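Local coordinates for putative metal resistance protein (Proteus mirabilis, PDB 6C29), which probably reduces protein disulfides at the membrane, its N-terminal periplasmic tandem immunoglobulin-fold domain, the part in this chain, priming the disulfide isomerase ScsC, at residues I222-S228 against V240-G245; S165-L171 against H204-D210. All blocks are in the same frame, centred on the assembly; numbering follows the deposited sequence.

Contact 1 of 2, residues I222-S228 against V240-G245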
loop_
_atom_site.group_PDB
_atom_site.type_symbol
_atom_site.label_atom_id
_atom_site.label_comp_id
_atom_site.label_asym_id
_atom_site.label_seq_id
_atom_site.Cartn_x
_atom_site.Cartn_y
_atom_site.Cartn_z
ATOM N N ILE A 222 7.297 22.438 -2.761
ATOM C CA ILE A 222 7.509 21.171 -2.068
ATOM C C ILE A 222 8.951 20.668 -2.202
ATOM O O ILE A 222 9.243 19.539 -1.817
ATOM C CB ILE A 222 6.558 20.079 -2.585
ATOM C CG1 ILE A 222 6.714 19.903 -4.101
ATOM C CG2 ILE A 222 5.132 20.414 -2.178
ATOM C CD1 ILE A 222 5.936 18.720 -4.688
ATOM N N THR A 223 9.845 21.493 -2.737
ATOM C CA THR A 223 11.259 21.136 -2.800
ATOM C C THR A 223 11.746 20.791 -1.402
ATOM O O THR A 223 11.411 21.502 -0.455
ATOM C CB THR A 223 12.099 22.280 -3.407
ATOM O OG1 THR A 223 11.698 22.482 -4.775
ATOM C CG2 THR A 223 13.555 21.940 -3.388
ATOM N N GLY A 224 12.500 19.700 -1.259
ATOM C CA GLY A 224 12.997 19.292 0.052
ATOM C C GLY A 224 12.083 18.334 0.803
ATOM O O GLY A 224 12.493 17.770 1.806
ATOM N N LYS A 225 10.831 18.189 0.350
ATOM C CA LYS A 225 9.893 17.230 0.941
ATOM C C LYS A 225 10.208 15.808 0.473
ATOM O O LYS A 225 10.964 15.603 -0.485
ATOM C CB LYS A 225 8.447 17.575 0.552
ATOM C CG LYS A 225 7.984 18.970 0.922
ATOM C CD LYS A 225 7.750 19.239 2.394
ATOM C CE LYS A 225 7.144 20.648 2.513
ATOM N NZ LYS A 225 6.631 21.032 3.853
ATOM N N ALA A 226 9.607 14.812 1.121
ATOM C CA ALA A 226 9.905 13.419 0.808
ATOM C C ALA A 226 9.413 13.049 -0.578
ATOM O O ALA A 226 8.292 13.415 -0.978
ATOM C CB ALA A 226 9.295 12.498 1.843
ATOM N N LEU A 227 10.279 12.365 -1.320
ATOM C CA LEU A 227 9.936 11.754 -2.593
ATOM C C LEU A 227 9.907 10.253 -2.364
ATOM O O LEU A 227 10.930 9.586 -2.281
ATOM C CB LEU A 227 10.941 12.129 -3.684
ATOM C CG LEU A 227 10.704 11.475 -5.051
ATOM C CD1 LEU A 227 9.341 11.823 -5.631
ATOM C CD2 LEU A 227 11.783 11.873 -6.000
ATOM N N SER A 228 8.704 9.725 -2.305
ATOM C CA SER A 228 8.464 8.305 -2.032
ATOM C C SER A 228 7.546 7.798 -3.114
ATOM O O SER A 228 6.496 8.416 -3.409
ATOM C CB SER A 228 7.822 8.122 -0.651
ATOM O OG SER A 228 7.383 6.785 -0.437
ATOM N N VAL A 240 11.206 3.518 -3.799
ATOM C CA VAL A 240 12.215 4.562 -3.797
ATOM C C VAL A 240 11.900 5.566 -2.705
ATOM O O VAL A 240 10.755 6.026 -2.563
ATOM C CB VAL A 240 12.246 5.264 -5.140
ATOM C CG1 VAL A 240 13.273 6.370 -5.122
ATOM C CG2 VAL A 240 12.568 4.300 -6.238
ATOM N N ASN A 241 12.928 5.896 -1.924
ATOM C CA ASN A 241 12.857 6.940 -0.914
ATOM C C ASN A 241 13.968 7.939 -1.152
ATOM O O ASN A 241 15.165 7.622 -1.085
ATOM C CB ASN A 241 12.943 6.376 0.490
ATOM C CG ASN A 241 11.712 5.587 0.873
ATOM O OD1 ASN A 241 10.674 6.146 1.246
ATOM N ND2 ASN A 241 11.811 4.298 0.743
ATOM N N ASP A 242 13.548 9.137 -1.534
ATOM C CA ASP A 242 14.452 10.183 -1.909
ATOM C C ASP A 242 13.880 11.518 -1.462
ATOM O O ASP A 242 13.025 11.554 -0.585
ATOM C CB ASP A 242 14.691 10.127 -3.400
ATOM C CG ASP A 242 16.075 10.644 -3.794
ATOM O OD1 ASP A 242 17.036 9.838 -3.831
ATOM O OD2 ASP A 242 16.206 11.857 -4.066
ATOM N N THR A 243 14.398 12.611 -2.029
ATOM C CA THR A 243 13.978 13.965 -1.648
ATOM C C THR A 243 13.654 14.754 -2.902
ATOM O O THR A 243 14.392 14.670 -3.858
ATOM C CB THR A 243 15.089 14.672 -0.863
ATOM O OG1 THR A 243 15.416 13.882 0.280
ATOM C CG2 THR A 243 14.683 16.078 -0.414
ATOM N N ILE A 244 12.541 15.484 -2.897
ATOM C CA ILE A 244 12.155 16.323 -4.042
ATOM C C ILE A 244 13.176 17.388 -4.277
ATOM O O ILE A 244 13.438 18.213 -3.402
ATOM C CB ILE A 244 10.789 16.954 -3.827
ATOM C CG1 ILE A 244 9.751 15.846 -3.683
ATOM C CG2 ILE A 244 10.410 17.864 -4.978
ATOM C CD1 ILE A 244 8.319 16.287 -3.467
ATOM N N GLY A 245 13.768 17.357 -5.461
ATOM C CA GLY A 245 14.751 18.372 -5.812
ATOM C C GLY A 245 16.157 17.836 -5.816
ATOM O O GLY A 245 17.078 18.456 -6.336
#
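Leu227 and Asp242 form a hydrogen-bonded antiparallel pair between the strands 226-228 and 240-243, whose directions differ by 157°, with Ala226-Thr243 and Ser228-Asn241 as the non-hydrogen-bonded pairs on either side. Leu227 O accepts Asp242 N at 2.8 Å. The return bond from Leu227 N to Asp242 O measures 3.0 Å and is less regular, because the donor stands 55° above the carbonyl plane. Beyond the paired residues, Ile244 N reaches Lys225 O at 2.9 Å, almost in line with the C=O bond. Ile222 to Lys225 make a type II turn closed by Lys225 N on Ile222 O, and Gly224 N, inside the turn, donates to Ile244 O at 2.8 Å, nearly straight. Gly224 and Gly245 both have positive phi, and having no CB they bring none against the carbonyl oxygen of the residue before.

Ile244 buries more against the other segment than any other residue here, followed by Leu227. Its CG1 lies 3.9 Å from Leu227 CB, while its CG2 branch rests near Thr223 CA. At the far end, Ile244 CD1 meets Ile222 CD1 at 3.6 Å, the two chains crossing at a slant. Ile222 can supply this methyl because its CG1 is wedged between the backbone N and the carbonyl carbon (chi1 56°). On the outer side, Thr243 CG2 sits 3.5 Å from Gly224 O. Ser228 OG turns to Asp186 of the neighbouring strand 182-186 and to Gln239, while Gly245 N is bound by Ser160 OG of strand 155-163. The inner side chains continue onto Tyr193, Met191 and Tyr162. Together the two segments form the open end of the beta hairpin 226-243, in the three-stranded sheet of an immunoglobulin-like sandwich.

Contact 2 of 2, residues S165-L171 against H204-D210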
loop_
_atom_site.group_PDB
_atom_site.type_symbol
_atom_site.label_atom_id
_atom_site.label_comp_id
_atom_site.label_asym_id
_atom_site.label_seq_id
_atom_site.Cartn_x
_atom_site.Cartn_y
_atom_site.Cartn_z
ATOM N N SER A 165 4.469 24.204 -10.040
ATOM C CA SER A 165 3.531 23.209 -9.504
ATOM C C SER A 165 3.572 21.874 -10.251
ATOM O O SER A 165 2.564 21.179 -10.340
ATOM C CB SER A 165 2.102 23.751 -9.529
ATOM O OG SER A 165 2.022 24.962 -8.806
ATOM N N GLN A 166 4.753 21.534 -10.763
ATOM C CA GLN A 166 4.971 20.303 -11.515
ATOM C C GLN A 166 6.234 19.597 -11.040
ATOM O O GLN A 166 7.323 20.189 -11.010
ATOM C CB GLN A 166 5.093 20.619 -12.991
ATOM C CG GLN A 166 5.254 19.424 -13.876
ATOM C CD GLN A 166 5.399 19.852 -15.309
ATOM O OE1 GLN A 166 4.461 20.379 -15.903
ATOM N NE2 GLN A 166 6.594 19.685 -15.857
ATOM N N LEU A 167 6.080 18.335 -10.652
ATOM C CA LEU A 167 7.200 17.487 -10.268
ATOM C C LEU A 167 7.688 16.708 -11.455
ATOM O O LEU A 167 6.879 16.093 -12.156
ATOM C CB LEU A 167 6.770 16.536 -9.165
ATOM C CG LEU A 167 7.735 15.443 -8.708
ATOM C CD1 LEU A 167 8.884 16.035 -7.981
ATOM C CD2 LEU A 167 6.989 14.440 -7.794
ATOM N N THR A 168 8.995 16.749 -11.705
ATOM C CA THR A 168 9.601 15.948 -12.762
ATOM C C THR A 168 10.621 14.998 -12.177
ATOM O O THR A 168 11.427 15.396 -11.339
ATOM C CB THR A 168 10.288 16.813 -13.830
ATOM O OG1 THR A 168 9.315 17.664 -14.445
ATOM C CG2 THR A 168 10.939 15.934 -14.898
ATOM N N LEU A 169 10.599 13.741 -12.625
ATOM C CA LEU A 169 11.549 12.715 -12.225
ATOM C C LEU A 169 12.305 12.183 -13.423
ATOM O O LEU A 169 11.758 12.078 -14.522
ATOM C CB LEU A 169 10.860 11.518 -11.566
ATOM C CG LEU A 169 9.805 11.729 -10.496
ATOM C CD1 LEU A 169 9.259 10.366 -9.985
ATOM C CD2 LEU A 169 10.346 12.541 -9.379
ATOM N N SER A 170 13.548 11.790 -13.168
ATOM C CA SER A 170 14.359 11.105 -14.148
ATOM C C SER A 170 14.906 9.864 -13.479
ATOM O O SER A 170 15.562 9.966 -12.447
ATOM C CB SER A 170 15.475 12.016 -14.654
ATOM O OG SER A 170 16.479 11.273 -15.311
ATOM N N LEU A 171 14.577 8.701 -14.038
ATOM C CA LEU A 171 14.890 7.411 -13.439
ATOM C C LEU A 171 15.678 6.571 -14.417
ATOM O O LEU A 171 15.248 6.347 -15.547
ATOM C CB LEU A 171 13.611 6.669 -13.032
ATOM C CG LEU A 171 12.644 7.464 -12.160
ATOM C CD1 LEU A 171 11.378 6.682 -11.900
ATOM C CD2 LEU A 171 13.277 7.807 -10.829
ATOM N N HIS A 204 16.176 5.181 -19.832
ATOM C CA HIS A 204 15.753 6.435 -19.243
ATOM C C HIS A 204 14.241 6.549 -19.184
ATOM O O HIS A 204 13.539 6.389 -20.195
ATOM C CB HIS A 204 16.344 7.595 -20.040
ATOM C CG HIS A 204 15.892 8.937 -19.587
ATOM N ND1 HIS A 204 16.220 9.466 -18.358
ATOM C CD2 HIS A 204 15.091 9.846 -20.190
ATOM C CE1 HIS A 204 15.640 10.648 -18.227
ATOM N NE2 HIS A 204 14.954 10.902 -19.325
ATOM N N LEU A 205 13.745 6.805 -17.976
ATOM C CA LEU A 205 12.328 7.050 -17.741
ATOM C C LEU A 205 12.103 8.455 -17.182
ATOM O O LEU A 205 12.662 8.798 -16.145
ATOM C CB LEU A 205 11.800 5.992 -16.780
ATOM C CG LEU A 205 10.355 6.128 -16.279
ATOM C CD1 LEU A 205 9.381 6.083 -17.387
ATOM C CD2 LEU A 205 10.027 5.040 -15.279
ATOM N N SER A 206 11.301 9.247 -17.875
ATOM C CA SER A 206 10.929 10.575 -17.426
ATOM C C SER A 206 9.485 10.542 -16.944
ATOM O O SER A 206 8.623 9.921 -17.572
ATOM C CB SER A 206 11.101 11.598 -18.552
ATOM O OG SER A 206 10.696 12.886 -18.124
ATOM N N VAL A 207 9.227 11.199 -15.826
ATOM C CA VAL A 207 7.917 11.271 -15.229
ATOM C C VAL A 207 7.558 12.707 -14.937
ATOM O O VAL A 207 8.379 13.441 -14.386
ATOM C CB VAL A 207 7.870 10.484 -13.908
ATOM C CG1 VAL A 207 6.480 10.431 -13.357
ATOM C CG2 VAL A 207 8.428 9.057 -14.086
ATOM N N THR A 208 6.361 13.132 -15.299
ATOM C CA THR A 208 5.896 14.435 -14.867
ATOM C C THR A 208 4.568 14.263 -14.152
ATOM O O THR A 208 3.717 13.451 -14.547
ATOM C CB THR A 208 5.770 15.419 -16.041
ATOM O OG1 THR A 208 4.650 15.064 -16.852
ATOM C CG2 THR A 208 7.044 15.391 -16.887
ATOM N N VAL A 209 4.425 15.000 -13.051
ATOM C CA VAL A 209 3.261 14.922 -12.166
ATOM C C VAL A 209 2.806 16.351 -11.816
ATOM O O VAL A 209 3.603 17.145 -11.326
ATOM C CB VAL A 209 3.604 14.168 -10.850
ATOM C CG1 VAL A 209 2.379 14.045 -9.988
ATOM C CG2 VAL A 209 4.190 12.803 -11.148
ATOM N N ASP A 210 1.551 16.694 -12.101
ATOM C CA ASP A 210 0.994 17.970 -11.664
ATOM C C ASP A 210 0.688 17.906 -10.175
ATOM O O ASP A 210 0.216 16.891 -9.675
ATOM C CB ASP A 210 -0.288 18.315 -12.425
ATOM C CG ASP A 210 -0.041 18.605 -13.891
ATOM O OD1 ASP A 210 1.047 19.133 -14.225
ATOM O OD2 ASP A 210 -0.935 18.282 -14.708
HETATM O O HOH W 1 12.629 13.866 -16.652
#
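Leu169 and Val207 lie side by side on the buried face of two antiparallel strands, CB to CB 3.9 Å. Leu171 and Leu205 repeat this pattern: with CG opposite the carbonyl carbon (chi1 -52°), Leu171 brings CD1 to 4.0 Å from Leu205 CD2.

Six backbone hydrogen bonds fix this register, two for each of the pairs Leu167-Val209, Leu169-Val207 and Leu171-Leu205. Leu169 N to Val207 O is 2.8 Å and lies in the carbonyl plane, whereas Val207 N is tilted from the plane of Leu169 O. That oxygen also accepts a water at 2.9 Å; the water is also hydrogen-bonded to Ser206 OG in one of that side chain's two conformers.

On the opposite face Thr168 and Thr208 stand alongside each other, and Ser170 OG, in one of its two conformers, meets His204 CE1 at the ring edge, in the ring plane, at 3.1 Å. Farther out, strands 155-163 and 191-201 flank the pair through backbone bonds such as Thr168 with Asp161 and Thr208 with Gln197. The alternation leaves an apolar face for packing and a polar one, bridged by that water, on which Thr168, Ser170, Ser206 and Thr208 each have two conformers.

In the fold
Both contacts belong to the second, C-terminal sandwich of this tandem fragment but to different sheets: contact 2 pairs the two central strands of the four-stranded sheet, contact 1 the last hairpin of the three-stranded one. The sheets meet where Leu227 CD2 touches Leu169 CD2 (3.7 Å) and Ile244 CG2 touches Leu167 CD1 (3.8 Å). Both contacts are partly buried, contact 1 the more exposed: four of its thirteen residues are buried and five exposed, against six and two of fourteen in contact 2. Contact 2 is regular from Gln166 to Leu171; contact 1 keeps three paired positions, then passes into a turn held by backbone bonds, where Ile244 packs on Ile222 and Leu227.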